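Local coordinates for type I modular polyketide synthase (Streptomyces albus subsp. albus, PDB 6IYR), which probably transfers the acyl unit of malonyl-coenzyme A or a substituted malonyl-coenzyme A to the synthase's acyl carrier protein during salinomycin assembly, at residues G231-D237 with I341-A346; E223-A227 with F350-V354; R207-V211 with V446-T452; S88-V92 with A439-T443. One frame throughout, in Å; residues are numbered along the deposited sequence.

In the fold
The four contacts form two pairs. Contacts 1 and 2, with centres 12 Å apart, use the successive helices 222-230 and 235-248 and the chain around strand 350-351; both lie in the acyltransferase domain. Contact 2 adjoins the probable nucleophile elbow that leads into helix 222-230, and contact 1 takes up the turn at that helix's other end. Contacts 3 and 4 have centres 13 Å apart: contact 4 sets helix 431-443 against strand 88-94, and contact 3 sets the following loop against the end of helix 188-208. Along the chain, contact 1 falls within the span bridged by contact 2, while contacts 3 and 4 interleave. The C-terminal chain thus ties the acyltransferase domain to the N-terminal three-stranded sheet.

Contact 1. Residues G231-D237 with I341-A346; sequences GALSLGD and IAPRTA
Arg344 meets the turn at Gly231 and Ala232 twice. Its backbone N gives a 2.8 Å hydrogen bond to Ala232 O, and its side chain folds back so that NE, 3.1 Å away, reaches Gly231 O in the guanidinium plane. A first torsion of 71°, with CG between backbone N and carbonyl carbon, starts that return, and a bend at the second torsion completes it. One face of the guanidinium covers the backbone of Leu233 and Ser234, with Ser234 N over its centre. This is the connection between helices 222-230 and 235-248: Gly231 leaves the first with positive phi, and Ser234 is the N-cap of the second, its OG accepting from Asp237 N. A firm point beside the cap is Ala342 N, which donates nearly straight (168°) to Asp237 OD2 from above the carboxylate plane. The close apolar packing is buried, where Ala232 CB rests 3.8 Å from Ala346 CB and Leu233 CD2 runs alongside the Pro343 ring, 4.0 Å from its CB. Toward solvent, where Ala342 and Arg344 are exposed, water bridges the gap between Ser234 and Ala342: water 1 accepts from Ser234 N and donates to Asp237 OD2 and to Ala342 O, 2.6 Å away.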
loop_
_atom_site.group_PDB
_atom_site.type_symbol
_atom_site.label_atom_id
_atom_site.label_comp_id
_atom_site.label_asym_id
_atom_site.label_seq_id
_atom_site.Cartn_x
_atom_site.Cartn_y
_atom_site.Cartn_z
ATOM N N GLY A 231 15.335 -4.655 2.872
ATOM C CA GLY A 231 16.768 -4.796 2.704
ATOM C C GLY A 231 17.205 -6.217 2.387
ATOM O O GLY A 231 18.387 -6.466 2.245
ATOM N N ALA A 232 16.264 -7.130 2.161
ATOM C CA ALA A 232 16.622 -8.505 1.778
ATOM C C ALA A 232 17.116 -8.646 0.334
ATOM O O ALA A 232 17.880 -9.572 -0.011
ATOM C CB ALA A 232 15.476 -9.433 2.059
ATOM N N LEU A 233 16.795 -7.664 -0.492
ATOM C CA LEU A 233 17.468 -7.519 -1.781
ATOM C C LEU A 233 17.942 -6.100 -1.915
ATOM O O LEU A 233 17.265 -5.179 -1.428
ATOM C CB LEU A 233 16.511 -7.798 -2.957
ATOM C CG LEU A 233 15.932 -9.220 -3.076
ATOM C CD1 LEU A 233 14.804 -9.280 -4.113
ATOM C CD2 LEU A 233 17.039 -10.182 -3.455
ATOM N N SER A 234 19.047 -5.931 -2.646
ATOM C CA SER A 234 19.484 -4.626 -3.060
ATOM C C SER A 234 18.456 -4.115 -4.016
ATOM O O SER A 234 17.746 -4.903 -4.653
ATOM C CB SER A 234 20.847 -4.672 -3.772
ATOM O OG SER A 234 20.815 -5.465 -4.962
ATOM N N LEU A 235 18.524 -2.821 -4.274
ATOM C CA LEU A 235 17.584 -2.201 -5.189
ATOM C C LEU A 235 17.799 -2.774 -6.578
ATOM O O LEU A 235 16.852 -2.993 -7.308
ATOM C CB LEU A 235 17.820 -0.703 -5.250
ATOM C CG LEU A 235 16.666 0.283 -5.113
ATOM C CD1 LEU A 235 16.745 1.387 -6.146
ATOM C CD2 LEU A 235 15.292 -0.328 -5.049
ATOM N N GLY A 236 19.060 -2.945 -6.959
ATOM C CA GLY A 236 19.400 -3.532 -8.255
ATOM C C GLY A 236 18.805 -4.928 -8.467
ATOM O O GLY A 236 18.341 -5.264 -9.561
ATOM N N ASP A 237 18.969 -5.773 -7.463
ATOM C CA ASP A 237 18.428 -7.119 -7.487
ATOM C C ASP A 237 16.900 -7.142 -7.456
ATOM O O ASP A 237 16.302 -7.948 -8.147
ATOM C CB ASP A 237 18.986 -7.965 -6.356
ATOM C CG ASP A 237 20.412 -8.518 -6.678
ATOM O OD1 ASP A 237 20.861 -8.419 -7.841
ATOM O OD2 ASP A 237 20.994 -9.167 -5.794
ATOM N N ILE A 341 20.906 -13.286 -8.506
ATOM C CA ILE A 341 20.662 -12.339 -7.422
ATOM C C ILE A 341 21.345 -12.820 -6.140
ATOM O O ILE A 341 21.547 -14.015 -5.962
ATOM C CB ILE A 341 19.147 -12.094 -7.179
ATOM C CG1 ILE A 341 18.421 -13.395 -6.843
ATOM C CG2 ILE A 341 18.513 -11.493 -8.423
ATOM C CD1 ILE A 341 16.935 -13.202 -6.529
ATOM N N ALA A 342 21.531 -11.904 -5.196
ATOM C CA ALA A 342 22.172 -12.193 -3.921
ATOM C C ALA A 342 21.327 -11.694 -2.757
ATOM O O ALA A 342 21.567 -10.613 -2.219
ATOM C CB ALA A 342 23.561 -11.545 -3.868
ATOM N N PRO A 343 20.382 -12.519 -2.298
ATOM C CA PRO A 343 19.581 -12.035 -1.216
ATOM C C PRO A 343 20.401 -11.977 0.059
ATOM O O PRO A 343 21.333 -12.732 0.219
ATOM C CB PRO A 343 18.475 -13.086 -1.090
ATOM C CG PRO A 343 18.984 -14.281 -1.767
ATOM C CD PRO A 343 19.881 -13.789 -2.839
ATOM N N ARG A 344 19.947 -11.219 1.030
ATOM C CA ARG A 344 20.733 -11.038 2.214
ATOM C C ARG A 344 19.797 -10.728 3.336
ATOM O O ARG A 344 18.584 -10.806 3.158
ATOM C CB ARG A 344 21.729 -9.924 1.982
ATOM C CG ARG A 344 21.089 -8.562 1.908
ATOM C CD ARG A 344 21.390 -7.898 0.596
ATOM N NE ARG A 344 21.020 -6.486 0.640
ATOM C CZ ARG A 344 21.644 -5.533 -0.047
ATOM N NH1 ARG A 344 21.243 -4.272 0.040
ATOM N NH2 ARG A 344 22.624 -5.851 -0.878
ATOM N N THR A 345 20.354 -10.605 4.538
ATOM C CA THR A 345 19.570 -10.634 5.736
ATOM C C THR A 345 18.727 -9.377 5.689
ATOM O O THR A 345 19.227 -8.353 5.300
ATOM C CB THR A 345 20.442 -10.597 7.025
ATOM O OG1 THR A 345 21.213 -11.806 7.146
ATOM C CG2 THR A 345 19.543 -10.520 8.244
ATOM N N ALA A 346 17.458 -9.473 6.051
ATOM C CA ALA A 346 16.569 -8.307 6.007
ATOM C C ALA A 346 16.705 -7.557 7.304
ATOM O O ALA A 346 16.628 -8.164 8.387
ATOM C CB ALA A 346 15.123 -8.741 5.816
HETATM O O HOH W 1 20.514 -8.416 -3.255
#

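Contact 2. Residues E223-A227 with F350-V354; sequences EIAAA and FLSTV
The Phe350 ring points its edge at the helix: Glu223 O and Ala227 N, themselves joined by a helical hydrogen bond, lie near the ring plane at CE2, with Glu223 O 3.6 Å from that carbon. Ala226 CB touches the same carbon obliquely. The other flat group, the Glu223 carboxylate, is turned 59° from the ring, and its OE2 sits 3.7 Å from Phe350 CE1. Helix 222-230 begins where the GxSxG sequence ends, a pattern consistent with the nucleophile elbow of an acyltransferase; Glu223 directly follows that sequence, and its side chain touches residues of the pattern. The glutamate spans the gap to the loop after strand 350-351. With CG anti to the carbonyl carbon (chi1 -78°) and the chain extended beyond, OE2 arrives at Thr353 N, which donates over 2.9 Å nearly along the carboxylate C-O axis. Thr353 OG1 lies 3.1 Å from OE2 as well, but it also bonds to Gly218 O of the elbow. Water 2 sits between OE2 and Leu351 O, close to both. The second oxygen, OE1, is held by Tyr368 and Asn372 of helix 366-374, leaving this buried carboxylate gripped from several sides. The hydroxyl of Tyr368 also bonds Ser352 OG, which closes an ST turn by accepting from Val354 N at 3.0 Å.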
loop_
_atom_site.group_PDB
_atom_site.type_symbol
_atom_site.label_atom_id
_atom_site.label_comp_id
_atom_site.label_asym_id
_atom_site.label_seq_id
_atom_site.Cartn_x
_atom_site.Cartn_y
_atom_site.Cartn_z
ATOM N N GLU A 223 5.699 -8.542 -2.916
ATOM C CA GLU A 223 6.790 -9.038 -2.062
ATOM C C GLU A 223 8.128 -8.560 -2.537
ATOM O O GLU A 223 9.035 -8.366 -1.723
ATOM C CB GLU A 223 6.788 -10.566 -1.937
ATOM C CG GLU A 223 5.772 -11.109 -0.983
ATOM C CD GLU A 223 6.155 -12.452 -0.409
ATOM O OE1 GLU A 223 6.799 -13.240 -1.126
ATOM O OE2 GLU A 223 5.734 -12.736 0.733
ATOM N N ILE A 224 8.213 -8.245 -3.834
ATOM C CA ILE A 224 9.439 -7.758 -4.449
ATOM C C ILE A 224 9.762 -6.345 -3.957
ATOM O O ILE A 224 10.930 -5.983 -3.814
ATOM C CB ILE A 224 9.390 -7.793 -5.996
ATOM C CG1 ILE A 224 8.996 -9.189 -6.506
ATOM C CG2 ILE A 224 10.724 -7.470 -6.607
ATOM C CD1 ILE A 224 8.752 -9.230 -7.997
ATOM N N ALA A 225 8.725 -5.523 -3.819
ATOM C CA ALA A 225 8.894 -4.189 -3.282
ATOM C C ALA A 225 9.216 -4.280 -1.795
ATOM O O ALA A 225 10.104 -3.580 -1.313
ATOM C CB ALA A 225 7.634 -3.360 -3.498
ATOM N N ALA A 226 8.496 -5.159 -1.106
ATOM C CA ALA A 226 8.680 -5.402 0.308
ATOM C C ALA A 226 10.110 -5.861 0.621
ATOM O O ALA A 226 10.696 -5.448 1.634
ATOM C CB ALA A 226 7.679 -6.414 0.793
ATOM N N ALA A 227 10.703 -6.614 -0.298
ATOM C CA ALA A 227 12.033 -7.162 -0.070
ATOM C C ALA A 227 13.058 -6.066 -0.211
ATOM O O ALA A 227 14.078 -6.043 0.479
ATOM C CB ALA A 227 12.318 -8.281 -1.061
ATOM N N PHE A 350 10.260 -9.392 7.677
ATOM C CA PHE A 350 9.549 -9.708 6.428
ATOM C C PHE A 350 8.740 -10.984 6.639
ATOM O O PHE A 350 9.296 -12.078 6.853
ATOM C CB PHE A 350 10.572 -9.851 5.296
ATOM C CG PHE A 350 9.971 -10.183 3.940
ATOM C CD1 PHE A 350 9.453 -11.448 3.679
ATOM C CD2 PHE A 350 10.163 -9.334 2.876
ATOM C CE1 PHE A 350 8.916 -11.742 2.434
ATOM C CE2 PHE A 350 9.713 -9.650 1.604
ATOM C CZ PHE A 350 9.090 -10.858 1.377
ATOM N N LEU A 351 7.422 -10.820 6.714
ATOM C CA LEU A 351 6.524 -11.917 6.904
ATOM C C LEU A 351 6.030 -12.425 5.539
ATOM O O LEU A 351 5.285 -11.756 4.843
ATOM C CB LEU A 351 5.383 -11.526 7.811
ATOM C CG LEU A 351 4.299 -12.579 8.019
ATOM C CD1 LEU A 351 4.882 -13.907 8.470
ATOM C CD2 LEU A 351 3.256 -12.081 9.016
ATOM N N SER A 352 6.520 -13.591 5.139
ATOM C CA SER A 352 6.208 -14.169 3.834
ATOM C C SER A 352 4.756 -14.559 3.751
ATOM O O SER A 352 4.214 -15.287 4.599
ATOM C CB SER A 352 7.073 -15.391 3.572
ATOM O OG SER A 352 6.781 -15.969 2.306
ATOM N N THR A 353 4.121 -14.096 2.694
ATOM C CA THR A 353 2.764 -14.550 2.404
ATOM C C THR A 353 2.820 -15.807 1.526
ATOM O O THR A 353 1.781 -16.389 1.192
ATOM C CB THR A 353 1.975 -13.452 1.696
ATOM O OG1 THR A 353 2.672 -13.047 0.518
ATOM C CG2 THR A 353 1.819 -12.257 2.617
ATOM N N VAL A 354 4.031 -16.260 1.220
ATOM C CA VAL A 354 4.211 -17.576 0.577
ATOM C C VAL A 354 4.288 -18.676 1.614
ATOM O O VAL A 354 3.465 -19.599 1.635
ATOM C CB VAL A 354 5.473 -17.652 -0.280
ATOM C CG1 VAL A 354 5.589 -19.022 -0.958
ATOM C CG2 VAL A 354 5.466 -16.569 -1.333
HETATM O O HOH W 2 5.157 -10.754 2.469
#

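Contact 3. Residues R207-V211 with V446-T452; sequences RAAGV and VPVDWDT
One backbone hydrogen bond, Asp449 N to Ala209 O (2.9 Å, 165°), pins the loop 446-452 to the chain just past the end of helix 188-208. Beside it Gly210 O and Pro447 O come within 3.3 Å of each other as two acceptors, without bonding. The side chains work on both flanks of this tie. On one, Val211 and Val446 cross at about a right angle with their CG1 atoms 3.7 Å apart, while Val211 CG2 reaches Val448 CG2 more loosely. On the other, Thr452 comes down on the helix end: OG1 lies 3.2 Å from Ala209 CA and CG2 3.3 Å from Ala208 O. That hydroxyl is already engaged, for it donates to Asp449 O at 2.6 Å with a C=O...donor angle of 162°, and the same oxygen accepts from Thr452 N; the pair of bonds tightens the short 3-10 turn 450-452. Pro447 centres an inverse gamma turn, closed by Val448 N to Val446 O. Val446 and Val211 both also touch Thr128. The helix end itself is a Schellman motif, with Gly210, at a phi of 96°, as its C-prime residue, Val211 N bonded back to Trp206 O and Gly210 N to Arg207 O.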
loop_
_atom_site.group_PDB
_atom_site.type_symbol
_atom_site.label_atom_id
_atom_site.label_comp_id
_atom_site.label_asym_id
_atom_site.label_seq_id
_atom_site.Cartn_x
_atom_site.Cartn_y
_atom_site.Cartn_z
ATOM N N ARG A 207 8.878 6.500 5.614
ATOM C CA ARG A 207 10.075 6.371 6.445
ATOM C C ARG A 207 10.726 7.711 6.759
ATOM O O ARG A 207 11.025 7.996 7.893
ATOM C CB ARG A 207 11.111 5.503 5.737
ATOM C CG ARG A 207 11.361 4.147 6.357
ATOM C CD ARG A 207 12.702 3.576 5.901
ATOM N NE ARG A 207 13.576 4.616 5.350
ATOM C CZ ARG A 207 14.686 5.090 5.915
ATOM N NH1 ARG A 207 15.121 4.631 7.080
ATOM N NH2 ARG A 207 15.371 6.041 5.300
ATOM N N ALA A 208 10.908 8.534 5.746
ATOM C CA ALA A 208 11.439 9.898 5.921
ATOM C C ALA A 208 10.566 10.755 6.858
ATOM O O ALA A 208 11.052 11.682 7.513
ATOM C CB ALA A 208 11.576 10.567 4.567
ATOM N N ALA A 209 9.281 10.451 6.910
ATOM C CA ALA A 209 8.334 11.193 7.722
ATOM C C ALA A 209 8.273 10.610 9.120
ATOM O O ALA A 209 7.382 10.911 9.920
ATOM C CB ALA A 209 6.964 11.117 7.079
ATOM N N GLY A 210 9.200 9.723 9.415
ATOM C CA GLY A 210 9.338 9.226 10.762
ATOM C C GLY A 210 8.635 7.921 11.033
ATOM O O GLY A 210 8.585 7.483 12.170
ATOM N N VAL A 211 8.031 7.313 10.013
ATOM C CA VAL A 211 7.282 6.091 10.232
ATOM C C VAL A 211 8.118 4.905 9.774
ATOM O O VAL A 211 8.138 4.568 8.606
ATOM C CB VAL A 211 5.940 6.098 9.480
ATOM C CG1 VAL A 211 5.175 4.827 9.810
ATOM C CG2 VAL A 211 5.137 7.300 9.899
ATOM N N VAL A 446 0.131 6.344 14.841
ATOM C CA VAL A 446 1.338 6.114 14.068
ATOM C C VAL A 446 2.238 7.316 14.247
ATOM O O VAL A 446 1.770 8.448 14.116
ATOM C CB VAL A 446 0.986 5.947 12.598
ATOM C CG1 VAL A 446 2.231 5.731 11.785
ATOM C CG2 VAL A 446 0.007 4.808 12.442
ATOM N N PRO A 447 3.542 7.094 14.498
ATOM C CA PRO A 447 4.414 8.195 14.939
ATOM C C PRO A 447 4.955 9.051 13.804
ATOM O O PRO A 447 6.151 9.170 13.625
ATOM C CB PRO A 447 5.550 7.484 15.683
ATOM C CG PRO A 447 5.603 6.115 15.075
ATOM C CD PRO A 447 4.228 5.791 14.542
ATOM N N VAL A 448 4.067 9.782 13.151
ATOM C CA VAL A 448 4.474 10.754 12.171
ATOM C C VAL A 448 5.309 11.832 12.875
ATOM O O VAL A 448 4.997 12.245 13.988
ATOM C CB VAL A 448 3.223 11.381 11.515
ATOM C CG1 VAL A 448 3.605 12.483 10.524
ATOM C CG2 VAL A 448 2.396 10.292 10.850
ATOM N N ASP A 449 6.325 12.309 12.189
ATOM C CA ASP A 449 7.114 13.429 12.645
ATOM C C ASP A 449 6.800 14.666 11.828
ATOM O O ASP A 449 7.232 14.811 10.679
ATOM C CB ASP A 449 8.595 13.099 12.508
ATOM C CG ASP A 449 9.491 14.225 13.032
ATOM O OD1 ASP A 449 8.984 15.223 13.577
ATOM O OD2 ASP A 449 10.709 14.146 12.842
ATOM N N TRP A 450 6.000 15.557 12.395
ATOM C CA TRP A 450 5.448 16.665 11.614
ATOM C C TRP A 450 6.462 17.680 11.132
ATOM O O TRP A 450 6.237 18.323 10.110
ATOM C CB TRP A 450 4.313 17.320 12.369
ATOM C CG TRP A 450 3.140 16.397 12.424
ATOM C CD1 TRP A 450 2.683 15.736 13.500
ATOM C CD2 TRP A 450 2.292 16.031 11.331
ATOM N NE1 TRP A 450 1.600 14.965 13.159
ATOM C CE2 TRP A 450 1.317 15.160 11.836
ATOM C CE3 TRP A 450 2.259 16.364 9.971
ATOM C CZ2 TRP A 450 0.309 14.614 11.031
ATOM C CZ3 TRP A 450 1.236 15.875 9.196
ATOM C CH2 TRP A 450 0.290 14.983 9.721
ATOM N N ASP A 451 7.632 17.712 11.773
ATOM C CA ASP A 451 8.768 18.495 11.295
ATOM C C ASP A 451 9.193 18.149 9.863
ATOM O O ASP A 451 9.804 18.979 9.181
ATOM C CB ASP A 451 9.965 18.318 12.242
ATOM C CG ASP A 451 9.737 18.975 13.615
ATOM O OD1 ASP A 451 8.864 19.858 13.712
ATOM O OD2 ASP A 451 10.417 18.602 14.597
ATOM N N THR A 452 8.870 16.941 9.388
ATOM C CA THR A 452 9.415 16.493 8.120
ATOM C C THR A 452 8.581 17.003 6.965
ATOM O O THR A 452 8.958 16.859 5.802
ATOM C CB THR A 452 9.547 14.947 8.079
ATOM O OG1 THR A 452 8.266 14.325 8.288
ATOM C CG2 THR A 452 10.497 14.497 9.183
#

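Contact 4. Residues S88-V92 with A439-T443; sequences SRGVV and AEAWT
Arg89 lies across the indole of Trp442, its guanidinium stacked flat on one face with the planes 24° apart and centres at 4.4 Å. The cation-pi contact is off-centre, toward the five-membered ring, whereas Arg89 CD stands squarely over the six-membered ring, a CH-pi contact 3.8 Å from its centroid. NH2 does double duty: it hangs over the ring face and gives a 2.8 Å hydrogen bond to Trp442 O, so ring and backbone of one residue hold one end of the guanidinium. Farther along the strand, Val91 CG2 nudges Trp442 CE3 at 3.5 Å, and Val91 CB meets Ala439 CB one helical turn earlier. Thr443 CG2 fills in between the strand residues, 3.9 Å from Val91 CG2, while its OG1 turns back to donate to Glu440 O.

The next shell fixes these groups. Arg89 is extended from CG to NE, and NE is bound by Leu86 O, with a weak bond from NH1 to Ala85 O, so the guanidinium is also held by the chain just before the strand. Trp442 is packed edge-to-face by Trp450 of the following loop and touches Thr44. Strand 88-94 is itself the central strand of an antiparallel sheet, bonded to strands 41-47 and 116-120; Ile117 of the latter also touches Ala439 and Thr443. The segments run nearly antiparallel, at 162°, with axes 8.0 Å apart. A small three-stranded sheet laid against helix 431-443, the last helix of the chain, is consistent with the ketosynthase-to-acyltransferase linker domain of modular polyketide synthases.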
loop_
_atom_site.group_PDB
_atom_site.type_symbol
_atom_site.label_atom_id
_atom_site.label_comp_id
_atom_site.label_asym_id
_atom_site.label_seq_id
_atom_site.Cartn_x
_atom_site.Cartn_y
_atom_site.Cartn_z
ATOM N N SER A 88 -6.862 11.321 22.124
ATOM C CA SER A 88 -7.872 11.700 21.165
ATOM C C SER A 88 -7.340 12.867 20.300
ATOM O O SER A 88 -6.684 13.782 20.817
ATOM C CB SER A 88 -9.166 12.016 21.916
ATOM O OG SER A 88 -9.913 12.960 21.200
ATOM N N ARG A 89 -7.337 12.682 18.975
ATOM C CA ARG A 89 -6.490 13.527 18.105
ATOM C C ARG A 89 -7.208 14.072 16.877
ATOM O O ARG A 89 -8.193 13.492 16.396
ATOM C CB ARG A 89 -5.240 12.781 17.641
ATOM C CG ARG A 89 -4.262 12.427 18.744
ATOM C CD ARG A 89 -3.162 11.517 18.195
ATOM N NE ARG A 89 -2.145 11.280 19.198
ATOM C CZ ARG A 89 -0.940 10.792 18.959
ATOM N NH1 ARG A 89 -0.098 10.624 19.957
ATOM N NH2 ARG A 89 -0.558 10.484 17.738
ATOM N N GLY A 90 -6.690 15.192 16.361
ATOM C CA GLY A 90 -7.308 15.861 15.229
ATOM C C GLY A 90 -6.258 16.610 14.443
ATOM O O GLY A 90 -5.233 17.026 14.987
ATOM N N VAL A 91 -6.455 16.688 13.130
ATOM C CA VAL A 91 -5.551 17.443 12.279
ATOM C C VAL A 91 -6.403 18.240 11.319
ATOM O O VAL A 91 -7.401 17.726 10.792
ATOM C CB VAL A 91 -4.623 16.535 11.464
ATOM C CG1 VAL A 91 -3.641 17.380 10.687
ATOM C CG2 VAL A 91 -3.885 15.553 12.352
ATOM N N VAL A 92 -6.031 19.498 11.081
ATOM C CA VAL A 92 -6.638 20.217 9.963
ATOM C C VAL A 92 -5.591 20.625 8.999
ATOM O O VAL A 92 -4.451 20.861 9.385
ATOM C CB VAL A 92 -7.439 21.463 10.410
ATOM C CG1 VAL A 92 -8.553 21.038 11.359
ATOM C CG2 VAL A 92 -6.525 22.457 11.092
ATOM N N ALA A 439 -1.965 12.227 8.251
ATOM C CA ALA A 439 -2.835 12.694 9.338
ATOM C C ALA A 439 -3.658 11.586 9.931
ATOM O O ALA A 439 -3.799 11.498 11.150
ATOM C CB ALA A 439 -3.768 13.784 8.830
ATOM N N GLU A 440 -4.328 10.818 9.081
ATOM C CA GLU A 440 -5.098 9.669 9.561
ATOM C C GLU A 440 -4.223 8.782 10.403
ATOM O O GLU A 440 -4.637 8.278 11.450
ATOM C CB GLU A 440 -5.611 8.809 8.424
ATOM C CG GLU A 440 -6.659 9.463 7.574
ATOM C CD GLU A 440 -6.841 8.733 6.271
ATOM O OE1 GLU A 440 -6.839 7.474 6.301
ATOM O OE2 GLU A 440 -6.926 9.423 5.232
ATOM N N ALA A 441 -3.055 8.496 9.880
ATOM C CA ALA A 441 -2.145 7.616 10.612
ATOM C C ALA A 441 -1.858 8.201 11.982
ATOM O O ALA A 441 -1.969 7.526 13.002
ATOM C CB ALA A 441 -0.854 7.456 9.859
ATOM N N TRP A 442 -1.383 9.436 11.987
ATOM C CA TRP A 442 -1.012 10.112 13.233
ATOM C C TRP A 442 -2.170 10.134 14.230
ATOM O O TRP A 442 -1.984 9.828 15.406
ATOM C CB TRP A 442 -0.496 11.523 12.938
ATOM C CG TRP A 442 -0.100 12.244 14.151
ATOM C CD1 TRP A 442 1.098 12.174 14.777
ATOM C CD2 TRP A 442 -0.933 13.099 14.958
ATOM N NE1 TRP A 442 1.065 12.913 15.936
ATOM C CE2 TRP A 442 -0.151 13.535 16.040
ATOM C CE3 TRP A 442 -2.224 13.616 14.806
ATOM C CZ2 TRP A 442 -0.619 14.448 16.988
ATOM C CZ3 TRP A 442 -2.699 14.519 15.758
ATOM C CH2 TRP A 442 -1.900 14.914 16.838
ATOM N N THR A 443 -3.392 10.330 13.757
ATOM C CA THR A 443 -4.501 10.346 14.686
ATOM C C THR A 443 -4.689 8.997 15.331
ATOM O O THR A 443 -5.309 8.901 16.384
ATOM C CB THR A 443 -5.836 10.837 14.070
ATOM O OG1 THR A 443 -6.298 9.955 13.043
ATOM C CG2 THR A 443 -5.699 12.296 13.564
#